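Envelope protein (White spot syndrome virus, PDB 7DDA) binds heparin through sulfate-binding sites in its C-terminal domain, the part studied here, and probably helps the virion attach to host cells. Local coordinates at residues A[93-98]-A[149-154]; A[108-113]-A[137-142]; A[118-123]-A[160-165]. All coordinates share one frame; numbering follows the deposited sequence.

Two four-stranded antiparallel sheets face each other in this domain; two of the contacts pair neighbouring strands within a sheet and the third joins the sheets. Contact 1 lies within one sheet, contact 3 within the other, and their centres are about 13 Å apart across the interior, where Phe-150 CE2 meets Ile-163 CD1 at 3.7 Å. Contact 2 sits at the other end of the domain, about 27 Å from contact 1 and about 25 Å from contact 3 between centres, where a loop of the first sheet grips an edge strand of the second. A sulfate ion lies about 6 Å from the Ile-140 side chain there. Arg-137 of contact 2 forms a salt bridge with Glu-120 of a neighbouring subunit, the counterpart of the Glu-120 in contact 3.

Contact 1 of 3, residues A[93-98]-A[149-154]; sequences GNTKKL and GFLIPK
Lys-96 and Leu-98 pair with Ile-152 and Phe-150 through four backbone hydrogen bonds, among them Ile-152 N to Lys-96 O at 2.8 Å. A fifth, Lys-154 N to Asn-94 O at 2.8 Å, carries the ladder beyond the strand ends, with its donor 40° out of the carbonyl plane. Softer CA-H...O contacts fill the intervals, as where Lys-97 CA approaches Phe-150 O at 3.4 Å.

Apolar contact gathers on the face bearing Leu-98, Phe-150 and Ile-152. Leu-98 CD1 meets Ile-152 CD1 at 4.0 Å. Ile-152 CG1 stands between its backbone N and carbonyl carbon (chi1 71°), which brings it against Lys-96 CB at 3.6 Å. On the reverse face a methyl of Leu-151, CD1, reaches Thr-95 OG1 at 3.7 Å.

Lys-96 and Lys-97 lend their aliphatic parts here and carry their charges to acidic partners outside the two segments. Lys-97 bends at chi2 (64°) and lays CD over Phe-150 O at 3.4 Å, so that it spans strand 145-153 to form a salt bridge with Glu-134. Lys-96 instead reaches Asp-89 and Glu-42. With Phe-150 and Ile-152 packed onto strands 110-120 and 160-170, this is a central antiparallel pair in one layer of a beta-sandwich.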
ATOM      1  N   GLY A  93      15.464 -18.698  16.068  1.00 41.19           N
ATOM      2  CA  GLY A  93      14.239 -18.160  16.621  1.00 31.84           C
ATOM      3  C   GLY A  93      14.076 -16.663  16.483  1.00 31.96           C
ATOM      4  O   GLY A  93      13.125 -16.102  17.031  1.00 33.39           O
ATOM      5  N   ASN A  94      14.973 -15.987  15.771  1.00 32.12           N
ATOM      6  CA  ASN A  94      14.838 -14.550  15.589  1.00 32.30           C
ATOM      7  C   ASN A  94      14.010 -14.186  14.373  1.00 34.57           C
ATOM      8  O   ASN A  94      13.553 -13.040  14.271  1.00 28.94           O
ATOM      9  CB  ASN A  94      16.213 -13.896  15.458  1.00 34.10           C
ATOM     10  CG  ASN A  94      16.922 -13.793  16.775  1.00 34.08           C
ATOM     11  OD1 ASN A  94      17.624 -14.726  17.174  1.00 31.84           O
ATOM     12  ND2 ASN A  94      16.723 -12.669  17.483  1.00 32.04           N
ATOM     13  N   THR A  95      13.819 -15.123  13.444  1.00 31.73           N
ATOM     14  CA  THR A  95      13.013 -14.872  12.267  1.00 25.43           C
ATOM     15  C   THR A  95      12.001 -15.989  12.083  1.00 28.67           C
ATOM     16  O   THR A  95      12.082 -17.072  12.672  1.00 31.07           O
ATOM     17  CB  THR A  95      13.847 -14.724  10.984  1.00 24.22           C
ATOM     18  OG1 THR A  95      14.553 -15.942  10.699  1.00 26.11           O
ATOM     19  CG2 THR A  95      14.833 -13.561  11.109  1.00 26.36           C
ATOM     20  N   LYS A  96      11.059 -15.690  11.213  1.00 27.46           N
ATOM     21  CA  LYS A  96       9.887 -16.496  10.960  1.00 29.42           C
ATOM     22  C   LYS A  96       9.734 -16.547   9.449  1.00 28.56           C
ATOM     23  O   LYS A  96       9.901 -15.518   8.780  1.00 25.39           O
ATOM     24  CB  LYS A  96       8.682 -15.821  11.600  1.00 30.90           C
ATOM     25  CG  LYS A  96       7.477 -16.657  11.751  1.00 35.65           C
ATOM     26  CD  LYS A  96       7.430 -17.158  13.164  1.00 37.09           C
ATOM     27  CE  LYS A  96       6.228 -18.008  13.352  1.00 39.01           C
ATOM     28  NZ  LYS A  96       6.473 -19.145  14.264  1.00 43.44           N
ATOM     29  N   LYS A  97       9.452 -17.722   8.900  1.00 28.45           N
ATOM     30  CA  LYS A  97       9.195 -17.851   7.466  1.00 28.09           C
ATOM     31  C   LYS A  97       7.738 -18.250   7.261  1.00 27.51           C
ATOM     32  O   LYS A  97       7.317 -19.318   7.718  1.00 30.30           O
ATOM     33  CB  LYS A  97      10.139 -18.858   6.823  1.00 23.63           C
ATOM     34  CG  LYS A  97       9.847 -19.120   5.377  1.00 27.00           C
ATOM     35  CD  LYS A  97      10.042 -17.893   4.517  1.00 28.40           C
ATOM     36  CE  LYS A  97       9.549 -18.147   3.082  1.00 29.68           C
ATOM     37  NZ  LYS A  97       9.990 -19.462   2.509  1.00 25.79           N
ATOM     38  N   LEU A  98       6.968 -17.379   6.605  1.00 21.40           N
ATOM     39  CA  LEU A  98       5.531 -17.555   6.435  1.00 22.12           C
ATOM     40  C   LEU A  98       5.238 -17.703   4.951  1.00 22.13           C
ATOM     41  O   LEU A  98       5.553 -16.807   4.162  1.00 23.77           O
ATOM     42  CB  LEU A  98       4.750 -16.371   7.010  1.00 19.13           C
ATOM     43  CG  LEU A  98       4.967 -16.119   8.502  1.00 26.11           C
ATOM     44  CD1 LEU A  98       4.120 -14.945   8.975  1.00 18.09           C
ATOM     45  CD2 LEU A  98       4.663 -17.374   9.315  1.00 26.23           C
ATOM     46  N   GLY A 149       6.035 -16.135  -0.235  1.00 17.05           N
ATOM     47  CA  GLY A 149       6.735 -16.404   1.013  1.00 17.78           C
ATOM     48  C   GLY A 149       7.351 -15.145   1.604  1.00 19.13           C
ATOM     49  O   GLY A 149       7.927 -14.324   0.886  1.00 18.73           O
ATOM     50  N   PHE A 150       7.243 -15.017   2.921  1.00 18.16           N
ATOM     51  CA  PHE A 150       7.718 -13.830   3.607  1.00 16.88           C
ATOM     52  C   PHE A 150       8.651 -14.231   4.735  1.00 20.06           C
ATOM     53  O   PHE A 150       8.340 -15.145   5.506  1.00 22.42           O
ATOM     54  CB  PHE A 150       6.531 -13.024   4.107  1.00 15.49           C
ATOM     55  CG  PHE A 150       5.558 -12.687   3.018  1.00 18.42           C
ATOM     56  CD1 PHE A 150       5.787 -11.600   2.178  1.00 16.50           C
ATOM     57  CD2 PHE A 150       4.449 -13.488   2.786  1.00 15.88           C
ATOM     58  CE1 PHE A 150       4.906 -11.295   1.157  1.00 15.00           C
ATOM     59  CE2 PHE A 150       3.557 -13.192   1.759  1.00 16.65           C
ATOM     60  CZ  PHE A 150       3.783 -12.093   0.949  1.00 17.60           C
ATOM     61  N   LEU A 151       9.808 -13.581   4.802  1.00 16.93           N
ATOM     62  CA  LEU A 151      10.709 -13.705   5.942  1.00 20.48           C
ATOM     63  C   LEU A 151      10.447 -12.522   6.855  1.00 20.16           C
ATOM     64  O   LEU A 151      10.625 -11.371   6.442  1.00 25.03           O
ATOM     65  CB  LEU A 151      12.168 -13.700   5.495  1.00 17.33           C
ATOM     66  CG  LEU A 151      13.260 -13.908   6.549  1.00 24.61           C
ATOM     67  CD1 LEU A 151      13.106 -15.206   7.352  1.00 16.36           C
ATOM     68  CD2 LEU A 151      14.621 -13.821   5.885  1.00 30.77           C
ATOM     69  N   ILE A 152       9.992 -12.781   8.070  1.00 22.41           N
ATOM     70  CA  ILE A 152       9.740 -11.653   8.969  1.00 28.83           C
ATOM     71  C   ILE A 152      10.603 -11.781  10.223  1.00 27.49           C
ATOM     72  O   ILE A 152      10.967 -12.900  10.620  1.00 23.56           O
ATOM     73  CB  ILE A 152       8.247 -11.519   9.338  1.00 24.91           C
ATOM     74  CG1 ILE A 152       7.806 -12.642  10.267  1.00 24.44           C
ATOM     75  CG2 ILE A 152       7.369 -11.461   8.097  1.00 19.40           C
ATOM     76  CD1 ILE A 152       6.454 -12.401  10.898  1.00 21.28           C
ATOM     77  N   PRO A 153      10.984 -10.670  10.853  1.00 25.07           N
ATOM     78  CA  PRO A 153      11.573 -10.755  12.190  1.00 24.78           C
ATOM     79  C   PRO A 153      10.524 -11.220  13.179  1.00 28.31           C
ATOM     80  O   PRO A 153       9.328 -10.968  12.999  1.00 27.97           O
ATOM     81  CB  PRO A 153      12.013  -9.316  12.485  1.00 24.98           C
ATOM     82  CG  PRO A 153      11.905  -8.580  11.181  1.00 26.85           C
ATOM     83  CD  PRO A 153      10.847  -9.279  10.400  1.00 23.78           C
ATOM     84  N   LYS A 154      10.979 -11.933  14.213  1.00 28.67           N
ATOM     85  CA  LYS A 154      10.119 -12.248  15.347  1.00 29.83           C
ATOM     86  C   LYS A 154       9.433 -10.989  15.848  1.00 26.44           C
ATOM     87  O   LYS A 154      10.073  -9.956  16.038  1.00 24.32           O
ATOM     88  CB  LYS A 154      10.942 -12.878  16.468  1.00 36.95           C
ATOM     89  CG  LYS A 154      10.156 -13.272  17.708  1.00 45.47           C
ATOM     90  CD  LYS A 154      11.132 -13.640  18.841  1.00 59.37           C
ATOM     91  CE  LYS A 154      12.290 -12.624  18.931  1.00 60.84           C
ATOM     92  NZ  LYS A 154      13.560 -13.115  19.576  1.00 60.93           N
TER

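Contact 2 of 3, residues A[108-113]-A[137-142]; sequences GYTCLC and RDEIDE
Cys-111 and Ile-140 form the tight centre of this contact, a single antiparallel bridge closed by two backbone hydrogen bonds. Ile-140 N gives to Cys-111 O at 2.8 Å, and Cys-111 N reaches Ile-140 O at 3.0 Å. The second acceptor is shared, since the Asn-104 side chain also donates to Ile-140 O. Inward from the bridge, Ile-140 CD1 touches Cys-113 CB at 4.2 Å, and both side chains rest on Tyr-148. The disulfide of Cys-111 with Cys-169 ties the same point to the neighbouring strand 160-170.

The outer side is looser and largely polar. Thr-110 turns CG2 anti to its own backbone N, which points the methyl at the extended Glu-139 chain, with Thr-110 CG2 3.3 Å from Glu-139 OE2. Its hydroxyl runs beside the Asp-141 carboxylate, but the hydrogen bond from Thr-110 OG1 to Asp-141 OD1 is weak at 3.5 Å. Equally weak is the bond from Gly-108 N to Glu-142 OE1 at the exposed end. Toward Arg-137 the backbones part, and a water fills in, accepting from Cys-113 N and bonding to Asp-138 O, 2.7 Å from the water oxygen. Leu-112 adds only its CD2 methyl, lying over the Asp-138 carbonyl, while the Arg-137 guanidinium turns away to a salt bridge with Glu-120 of the second subunit.

Such an isolated bridge, where a loop between two strands of one layer latches onto the edge strand of the other, closes one end of the beta-sandwich, here close to a bound sulfate.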
ATOM      1  N   GLY A 108     -12.135 -20.415 -16.827  1.00 33.99           N
ATOM      2  CA  GLY A 108     -11.847 -19.655 -18.017  1.00 29.60           C
ATOM      3  C   GLY A 108     -10.673 -18.702 -17.912  1.00 38.19           C
ATOM      4  O   GLY A 108     -10.093 -18.344 -18.946  1.00 41.43           O
ATOM      5  N   TYR A 109     -10.288 -18.291 -16.703  1.00 37.26           N
ATOM      6  CA  TYR A 109      -9.381 -17.161 -16.538  1.00 37.70           C
ATOM      7  C   TYR A 109      -7.940 -17.580 -16.271  1.00 34.61           C
ATOM      8  O   TYR A 109      -7.674 -18.579 -15.597  1.00 30.49           O
ATOM      9  CB  TYR A 109      -9.854 -16.250 -15.411  1.00 37.68           C
ATOM     10  CG  TYR A 109     -11.040 -15.390 -15.783  1.00 43.17           C
ATOM     11  CD1 TYR A 109     -12.335 -15.899 -15.758  1.00 37.96           C
ATOM     12  CD2 TYR A 109     -10.861 -14.061 -16.162  1.00 45.45           C
ATOM     13  CE1 TYR A 109     -13.419 -15.099 -16.096  1.00 44.06           C
ATOM     14  CE2 TYR A 109     -11.937 -13.257 -16.495  1.00 47.34           C
ATOM     15  CZ  TYR A 109     -13.211 -13.778 -16.461  1.00 45.92           C
ATOM     16  OH  TYR A 109     -14.269 -12.970 -16.796  1.00 43.85           O
ATOM     17  N   THR A 110      -7.020 -16.803 -16.825  1.00 33.27           N
ATOM     18  CA  THR A 110      -5.612 -16.806 -16.469  1.00 35.05           C
ATOM     19  C   THR A 110      -5.350 -15.547 -15.654  1.00 38.88           C
ATOM     20  O   THR A 110      -5.979 -14.512 -15.896  1.00 35.87           O
ATOM     21  CB  THR A 110      -4.739 -16.831 -17.729  1.00 37.51           C
ATOM     22  OG1 THR A 110      -5.110 -17.960 -18.528  1.00 40.34           O
ATOM     23  CG2 THR A 110      -3.247 -16.922 -17.383  1.00 32.99           C
ATOM     24  N   CYS A 111      -4.447 -15.629 -14.669  1.00 32.84           N
ATOM     25  CA  CYS A 111      -4.250 -14.510 -13.759  1.00 30.26           C
ATOM     26  C   CYS A 111      -2.779 -14.186 -13.561  1.00 30.12           C
ATOM     27  O   CYS A 111      -1.904 -15.055 -13.631  1.00 28.69           O
ATOM     28  CB  CYS A 111      -4.883 -14.761 -12.390  1.00 26.12           C
ATOM     29  SG  CYS A 111      -6.680 -14.912 -12.395  1.00 34.45           S
ATOM     30  N   LEU A 112      -2.529 -12.905 -13.312  1.00 30.51           N
ATOM     31  CA  LEU A 112      -1.295 -12.428 -12.715  1.00 28.36           C
ATOM     32  C   LEU A 112      -1.573 -11.963 -11.286  1.00 28.19           C
ATOM     33  O   LEU A 112      -2.690 -11.546 -10.951  1.00 25.66           O
ATOM     34  CB  LEU A 112      -0.696 -11.298 -13.548  1.00 27.48           C
ATOM     35  CG  LEU A 112      -0.064 -11.680 -14.886  1.00 29.73           C
ATOM     36  CD1 LEU A 112       0.343 -10.419 -15.610  1.00 26.27           C
ATOM     37  CD2 LEU A 112       1.150 -12.607 -14.720  1.00 23.95           C
ATOM     38  N   CYS A 113      -0.546 -12.051 -10.440  1.00 24.14           N
ATOM     39  CA  CYS A 113      -0.653 -11.655  -9.042  1.00 21.00           C
ATOM     40  C   CYS A 113       0.588 -10.871  -8.645  1.00 26.90           C
ATOM     41  O   CYS A 113       1.710 -11.361  -8.806  1.00 27.20           O
ATOM     42  CB  CYS A 113      -0.808 -12.877  -8.135  1.00 21.24           C
ATOM     43  SG  CYS A 113      -1.301 -12.488  -6.448  1.00 24.38           S
ATOM     44  N   ARG A 137       5.545 -14.598 -10.241  1.00 24.04           N
ATOM     45  CA  ARG A 137       5.284 -13.464 -11.116  1.00 27.68           C
ATOM     46  C   ARG A 137       4.660 -13.870 -12.440  1.00 26.76           C
ATOM     47  O   ARG A 137       4.358 -12.999 -13.261  1.00 29.61           O
ATOM     48  CB  ARG A 137       6.588 -12.701 -11.381  1.00 25.08           C
ATOM     49  CG  ARG A 137       7.117 -12.065 -10.139  1.00 26.90           C
ATOM     50  CD  ARG A 137       8.597 -11.847 -10.170  1.00 28.08           C
ATOM     51  NE  ARG A 137       9.022 -11.138  -8.960  1.00 38.96           N
ATOM     52  CZ  ARG A 137       8.641  -9.907  -8.613  1.00 36.12           C
ATOM     53  NH1 ARG A 137       7.855  -9.174  -9.404  1.00 35.13           N
ATOM     54  NH2 ARG A 137       9.079  -9.396  -7.473  1.00 37.35           N
ATOM     55  N   ASP A 138       4.466 -15.161 -12.671  1.00 25.48           N
ATOM     56  CA  ASP A 138       4.050 -15.646 -13.973  1.00 26.33           C
ATOM     57  C   ASP A 138       2.539 -15.753 -14.055  1.00 26.90           C
ATOM     58  O   ASP A 138       1.806 -15.424 -13.122  1.00 27.82           O
ATOM     59  CB  ASP A 138       4.686 -16.998 -14.270  1.00 23.05           C
ATOM     60  CG  ASP A 138       6.174 -16.977 -14.076  1.00 28.98           C
ATOM     61  OD1 ASP A 138       6.822 -16.036 -14.597  1.00 26.41           O
ATOM     62  OD2 ASP A 138       6.690 -17.889 -13.392  1.00 31.52           O
ATOM     63  N   GLU A 139       2.071 -16.221 -15.202  1.00 29.43           N
ATOM     64  CA  GLU A 139       0.660 -16.503 -15.358  1.00 29.71           C
ATOM     65  C   GLU A 139       0.256 -17.653 -14.442  1.00 25.63           C
ATOM     66  O   GLU A 139       1.060 -18.527 -14.113  1.00 26.44           O
ATOM     67  CB  GLU A 139       0.363 -16.828 -16.814  1.00 32.22           C
ATOM     68  CG  GLU A 139       0.630 -15.654 -17.724  1.00 37.41           C
ATOM     69  CD  GLU A 139       0.115 -15.878 -19.124  1.00 38.30           C
ATOM     70  OE1 GLU A 139       0.374 -15.019 -20.002  1.00 40.98           O
ATOM     71  OE2 GLU A 139      -0.552 -16.913 -19.336  1.00 37.17           O
ATOM     72  N   ILE A 140      -0.993 -17.625 -13.995  1.00 25.49           N
ATOM     73  CA  ILE A 140      -1.524 -18.621 -13.078  1.00 26.45           C
ATOM     74  C   ILE A 140      -2.822 -19.106 -13.689  1.00 31.59           C
ATOM     75  O   ILE A 140      -3.821 -18.375 -13.694  1.00 33.73           O
ATOM     76  CB  ILE A 140      -1.757 -18.071 -11.661  1.00 25.69           C
ATOM     77  CG1 ILE A 140      -0.445 -17.598 -11.021  1.00 22.89           C
ATOM     78  CG2 ILE A 140      -2.376 -19.130 -10.769  1.00 21.36           C
ATOM     79  CD1 ILE A 140      -0.656 -16.786  -9.740  1.00 20.13           C
ATOM     80  N   ASP A 141      -2.812 -20.327 -14.211  1.00 31.83           N
ATOM     81  CA  ASP A 141      -3.974 -20.874 -14.885  1.00 30.31           C
ATOM     82  C   ASP A 141      -5.032 -21.273 -13.872  1.00 26.55           C
ATOM     83  O   ASP A 141      -4.839 -21.173 -12.662  1.00 27.57           O
ATOM     84  CB  ASP A 141      -3.567 -22.057 -15.748  1.00 33.70           C
ATOM     85  CG  ASP A 141      -2.727 -21.643 -16.905  1.00 35.86           C
ATOM     86  OD1 ASP A 141      -3.054 -20.587 -17.493  1.00 41.09           O
ATOM     87  OD2 ASP A 141      -1.745 -22.353 -17.215  1.00 40.79           O
ATOM     88  N   GLU A 142      -6.176 -21.726 -14.373  1.00 32.86           N
ATOM     89  CA  GLU A 142      -7.243 -22.151 -13.479  1.00 30.96           C
ATOM     90  C   GLU A 142      -6.800 -23.369 -12.684  1.00 30.62           C
ATOM     91  O   GLU A 142      -6.229 -24.317 -13.235  1.00 29.56           O
ATOM     92  CB  GLU A 142      -8.508 -22.455 -14.266  1.00 31.00           C
ATOM     93  CG  GLU A 142      -9.690 -22.770 -13.377  1.00 36.41           C
ATOM     94  CD  GLU A 142     -10.863 -23.361 -14.140  1.00 42.83           C
ATOM     95  OE1 GLU A 142     -10.840 -23.325 -15.400  1.00 41.43           O
ATOM     96  OE2 GLU A 142     -11.796 -23.864 -13.469  1.00 40.30           O
TER
HETATM   97  O   HOH W   1       1.803 -13.521 -11.139  1.00 27.86           O

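Contact 3 of 3, residues A[118-123]-A[160-165]; sequences EIESDG and KLIIYF
Glu-118 leans across its partner strand, bringing its carboxylate to the edge of the Tyr-164 ring. The fold is a beta-sandwich, and these residues belong to the layer in which edge strand 110-120 runs antiparallel to strand 160-170. This lean comes from CG standing between the backbone N and the carbonyl carbon (chi1 54°), followed by a bend at chi2 (94°). Glu-118 OE2 then lies 3.1 Å from Tyr-164 OH, in the plane of the ring, with carboxylate and ring planes 33° apart. The side chain lies alongside Ile-162, with Glu-118 OE2 3.5 Å from Ile-162 CB. Phe-116 of the third subunit packs on both Glu-118 and Tyr-164, placing the pair at the trimer interface.

Beneath the side chains, two hydrogen-bonded pairs fix the register. Glu-118 and Ile-162 exchange bonds in both directions, as do Glu-120 and Lys-160, for which Glu-120 N to Lys-160 O measures 2.8 Å. Glu-120 leans its CB on Ile-162 CG1 at 3.8 Å and extends its carboxylate to Arg-137 of the third subunit. Lys-160 turns away, and its ammonium bridges Asp-40 and Asp-47 in the same chain. The opposite face looks into the sandwich: Ile-119 touches Ile-152 and Leu-161 touches Phe-150, while between the two strands Ile-119 CD1 meets Leu-161 CD1 at 4.3 Å.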
ATOM      1  N   GLU A 118       2.881  -6.011   4.951  1.00 17.50           N
ATOM      2  CA  GLU A 118       3.308  -5.114   6.018  1.00 20.33           C
ATOM      3  C   GLU A 118       2.881  -5.679   7.369  1.00 21.23           C
ATOM      4  O   GLU A 118       1.844  -6.337   7.485  1.00 22.06           O
ATOM      5  CB  GLU A 118       2.783  -3.682   5.770  1.00 17.68           C
ATOM      6  CG  GLU A 118       1.252  -3.493   5.530  1.00 22.19           C
ATOM      7  CD  GLU A 118       0.400  -3.147   6.741  1.00 21.87           C
ATOM      8  OE1 GLU A 118       0.960  -2.729   7.760  1.00 26.87           O
ATOM      9  OE2 GLU A 118      -0.849  -3.181   6.627  1.00 21.32           O
ATOM     10  N   ILE A 119       3.733  -5.473   8.373  1.00 19.53           N
ATOM     11  CA  ILE A 119       3.450  -5.913   9.733  1.00 18.62           C
ATOM     12  C   ILE A 119       2.524  -4.905  10.409  1.00 18.73           C
ATOM     13  O   ILE A 119       2.784  -3.700  10.410  1.00 21.32           O
ATOM     14  CB  ILE A 119       4.753  -6.083  10.526  1.00 20.40           C
ATOM     15  CG1 ILE A 119       5.705  -7.027   9.797  1.00 21.36           C
ATOM     16  CG2 ILE A 119       4.462  -6.575  11.951  1.00 22.86           C
ATOM     17  CD1 ILE A 119       5.431  -8.464  10.056  1.00 21.79           C
ATOM     18  N   GLU A 120       1.445  -5.395  10.987  1.00 20.28           N
ATOM     19  CA  GLU A 120       0.497  -4.573  11.720  1.00 21.03           C
ATOM     20  C   GLU A 120       0.640  -4.896  13.195  1.00 19.78           C
ATOM     21  O   GLU A 120       0.396  -6.026  13.619  1.00 27.14           O
ATOM     22  CB  GLU A 120      -0.929  -4.822  11.252  1.00 20.34           C
ATOM     23  CG  GLU A 120      -1.887  -3.775  11.668  1.00 19.43           C
ATOM     24  CD  GLU A 120      -3.287  -4.140  11.287  1.00 26.07           C
ATOM     25  OE1 GLU A 120      -3.723  -3.737  10.190  1.00 23.03           O
ATOM     26  OE2 GLU A 120      -3.938  -4.859  12.081  1.00 29.74           O
ATOM     27  N   SER A 121       1.009  -3.896  13.966  1.00 23.33           N
ATOM     28  CA  SER A 121       1.515  -4.066  15.311  1.00 23.68           C
ATOM     29  C   SER A 121       1.100  -2.856  16.127  1.00 27.09           C
ATOM     30  O   SER A 121       0.957  -1.748  15.597  1.00 25.18           O
ATOM     31  CB  SER A 121       3.037  -4.209  15.300  1.00 22.84           C
ATOM     32  OG  SER A 121       3.558  -4.098  16.609  1.00 38.22           O
ATOM     33  N   ASP A 122       0.909  -3.074  17.420  1.00 26.45           N
ATOM     34  CA  ASP A 122       0.562  -1.964  18.285  1.00 24.42           C
ATOM     35  C   ASP A 122       1.792  -1.279  18.868  1.00 23.71           C
ATOM     36  O   ASP A 122       1.666  -0.217  19.478  1.00 32.73           O
ATOM     37  CB  ASP A 122      -0.412  -2.452  19.363  1.00 23.31           C
ATOM     38  CG  ASP A 122       0.241  -3.263  20.422  1.00 25.80           C
ATOM     39  OD1 ASP A 122       1.391  -3.690  20.229  1.00 36.29           O
ATOM     40  OD2 ASP A 122      -0.423  -3.538  21.437  1.00 40.24           O
ATOM     41  N   GLY A 123       2.979  -1.839  18.651  1.00 23.55           N
ATOM     42  CA  GLY A 123       4.212  -1.214  19.063  1.00 20.95           C
ATOM     43  C   GLY A 123       4.901  -0.541  17.890  1.00 23.90           C
ATOM     44  O   GLY A 123       4.412  -0.548  16.763  1.00 26.68           O
ATOM     45  N   LYS A 160       0.403  -8.881  13.428  1.00 21.50           N
ATOM     46  CA  LYS A 160      -0.205  -9.495  12.256  1.00 23.65           C
ATOM     47  C   LYS A 160       0.581  -9.186  10.989  1.00 23.82           C
ATOM     48  O   LYS A 160       1.249  -8.150  10.875  1.00 24.10           O
ATOM     49  CB  LYS A 160      -1.659  -9.033  12.062  1.00 21.27           C
ATOM     50  CG  LYS A 160      -2.590  -9.279  13.261  1.00 25.00           C
ATOM     51  CD  LYS A 160      -2.628 -10.749  13.642  1.00 20.92           C
ATOM     52  CE  LYS A 160      -3.626 -11.032  14.756  1.00 17.58           C
ATOM     53  NZ  LYS A 160      -3.710 -12.489  15.021  1.00 15.64           N
ATOM     54  N   LEU A 161       0.484 -10.103  10.034  1.00 21.00           N
ATOM     55  CA  LEU A 161       0.975  -9.896   8.676  1.00 18.63           C
ATOM     56  C   LEU A 161      -0.220  -9.576   7.788  1.00 20.53           C
ATOM     57  O   LEU A 161      -1.179 -10.352   7.731  1.00 21.26           O
ATOM     58  CB  LEU A 161       1.725 -11.135   8.176  1.00 15.79           C
ATOM     59  CG  LEU A 161       2.313 -11.134   6.762  1.00 18.21           C
ATOM     60  CD1 LEU A 161       3.353 -10.033   6.578  1.00 15.73           C
ATOM     61  CD2 LEU A 161       2.925 -12.491   6.462  1.00 14.98           C
ATOM     62  N   ILE A 162      -0.187  -8.418   7.135  1.00 18.49           N
ATOM     63  CA  ILE A 162      -1.231  -8.020   6.198  1.00 16.22           C
ATOM     64  C   ILE A 162      -0.647  -8.134   4.797  1.00 19.41           C
ATOM     65  O   ILE A 162       0.342  -7.462   4.472  1.00 18.83           O
ATOM     66  CB  ILE A 162      -1.749  -6.602   6.478  1.00 15.14           C
ATOM     67  CG1 ILE A 162      -2.034  -6.408   7.974  1.00 19.76           C
ATOM     68  CG2 ILE A 162      -3.001  -6.344   5.700  1.00 15.83           C
ATOM     69  CD1 ILE A 162      -3.128  -7.315   8.538  1.00 15.52           C
ATOM     70  N   ILE A 163      -1.233  -9.007   3.978  1.00 17.10           N
ATOM     71  CA  ILE A 163      -0.773  -9.248   2.616  1.00 16.45           C
ATOM     72  C   ILE A 163      -1.824  -8.727   1.647  1.00 19.23           C
ATOM     73  O   ILE A 163      -3.019  -9.023   1.792  1.00 17.45           O
ATOM     74  CB  ILE A 163      -0.501 -10.736   2.352  1.00 15.81           C
ATOM     75  CG1 ILE A 163       0.306 -11.368   3.475  1.00 14.80           C
ATOM     76  CG2 ILE A 163       0.198 -10.913   1.028  1.00 15.72           C
ATOM     77  CD1 ILE A 163       0.273 -12.901   3.405  1.00 16.88           C
ATOM     78  N   TYR A 164      -1.379  -7.965   0.655  1.00 17.69           N
ATOM     79  CA  TYR A 164      -2.259  -7.408  -0.360  1.00 19.47           C
ATOM     80  C   TYR A 164      -1.968  -8.128  -1.670  1.00 18.74           C
ATOM     81  O   TYR A 164      -0.824  -8.144  -2.136  1.00 18.22           O
ATOM     82  CB  TYR A 164      -2.067  -5.892  -0.498  1.00 19.77           C
ATOM     83  CG  TYR A 164      -2.287  -5.098   0.791  1.00 20.02           C
ATOM     84  CD1 TYR A 164      -1.377  -5.167   1.843  1.00 19.35           C
ATOM     85  CD2 TYR A 164      -3.396  -4.278   0.948  1.00 17.43           C
ATOM     86  CE1 TYR A 164      -1.574  -4.451   3.017  1.00 19.42           C
ATOM     87  CE2 TYR A 164      -3.598  -3.552   2.121  1.00 18.81           C
ATOM     88  CZ  TYR A 164      -2.687  -3.642   3.152  1.00 21.76           C
ATOM     89  OH  TYR A 164      -2.873  -2.928   4.333  1.00 22.50           O
ATOM     90  N   PHE A 165      -2.993  -8.750  -2.241  1.00 20.53           N
ATOM     91  CA  PHE A 165      -2.884  -9.444  -3.516  1.00 18.66           C
ATOM     92  C   PHE A 165      -3.538  -8.584  -4.582  1.00 22.55           C
ATOM     93  O   PHE A 165      -4.739  -8.291  -4.492  1.00 20.90           O
ATOM     94  CB  PHE A 165      -3.555 -10.817  -3.461  1.00 19.51           C
ATOM     95  CG  PHE A 165      -2.955 -11.744  -2.448  1.00 19.17           C
ATOM     96  CD1 PHE A 165      -3.332 -11.671  -1.113  1.00 20.09           C
ATOM     97  CD2 PHE A 165      -2.038 -12.693  -2.824  1.00 14.67           C
ATOM     98  CE1 PHE A 165      -2.781 -12.530  -0.181  1.00 17.78           C
ATOM     99  CE2 PHE A 165      -1.497 -13.548  -1.900  1.00 17.78           C
ATOM    100  CZ  PHE A 165      -1.864 -13.470  -0.580  1.00 16.76           C
TER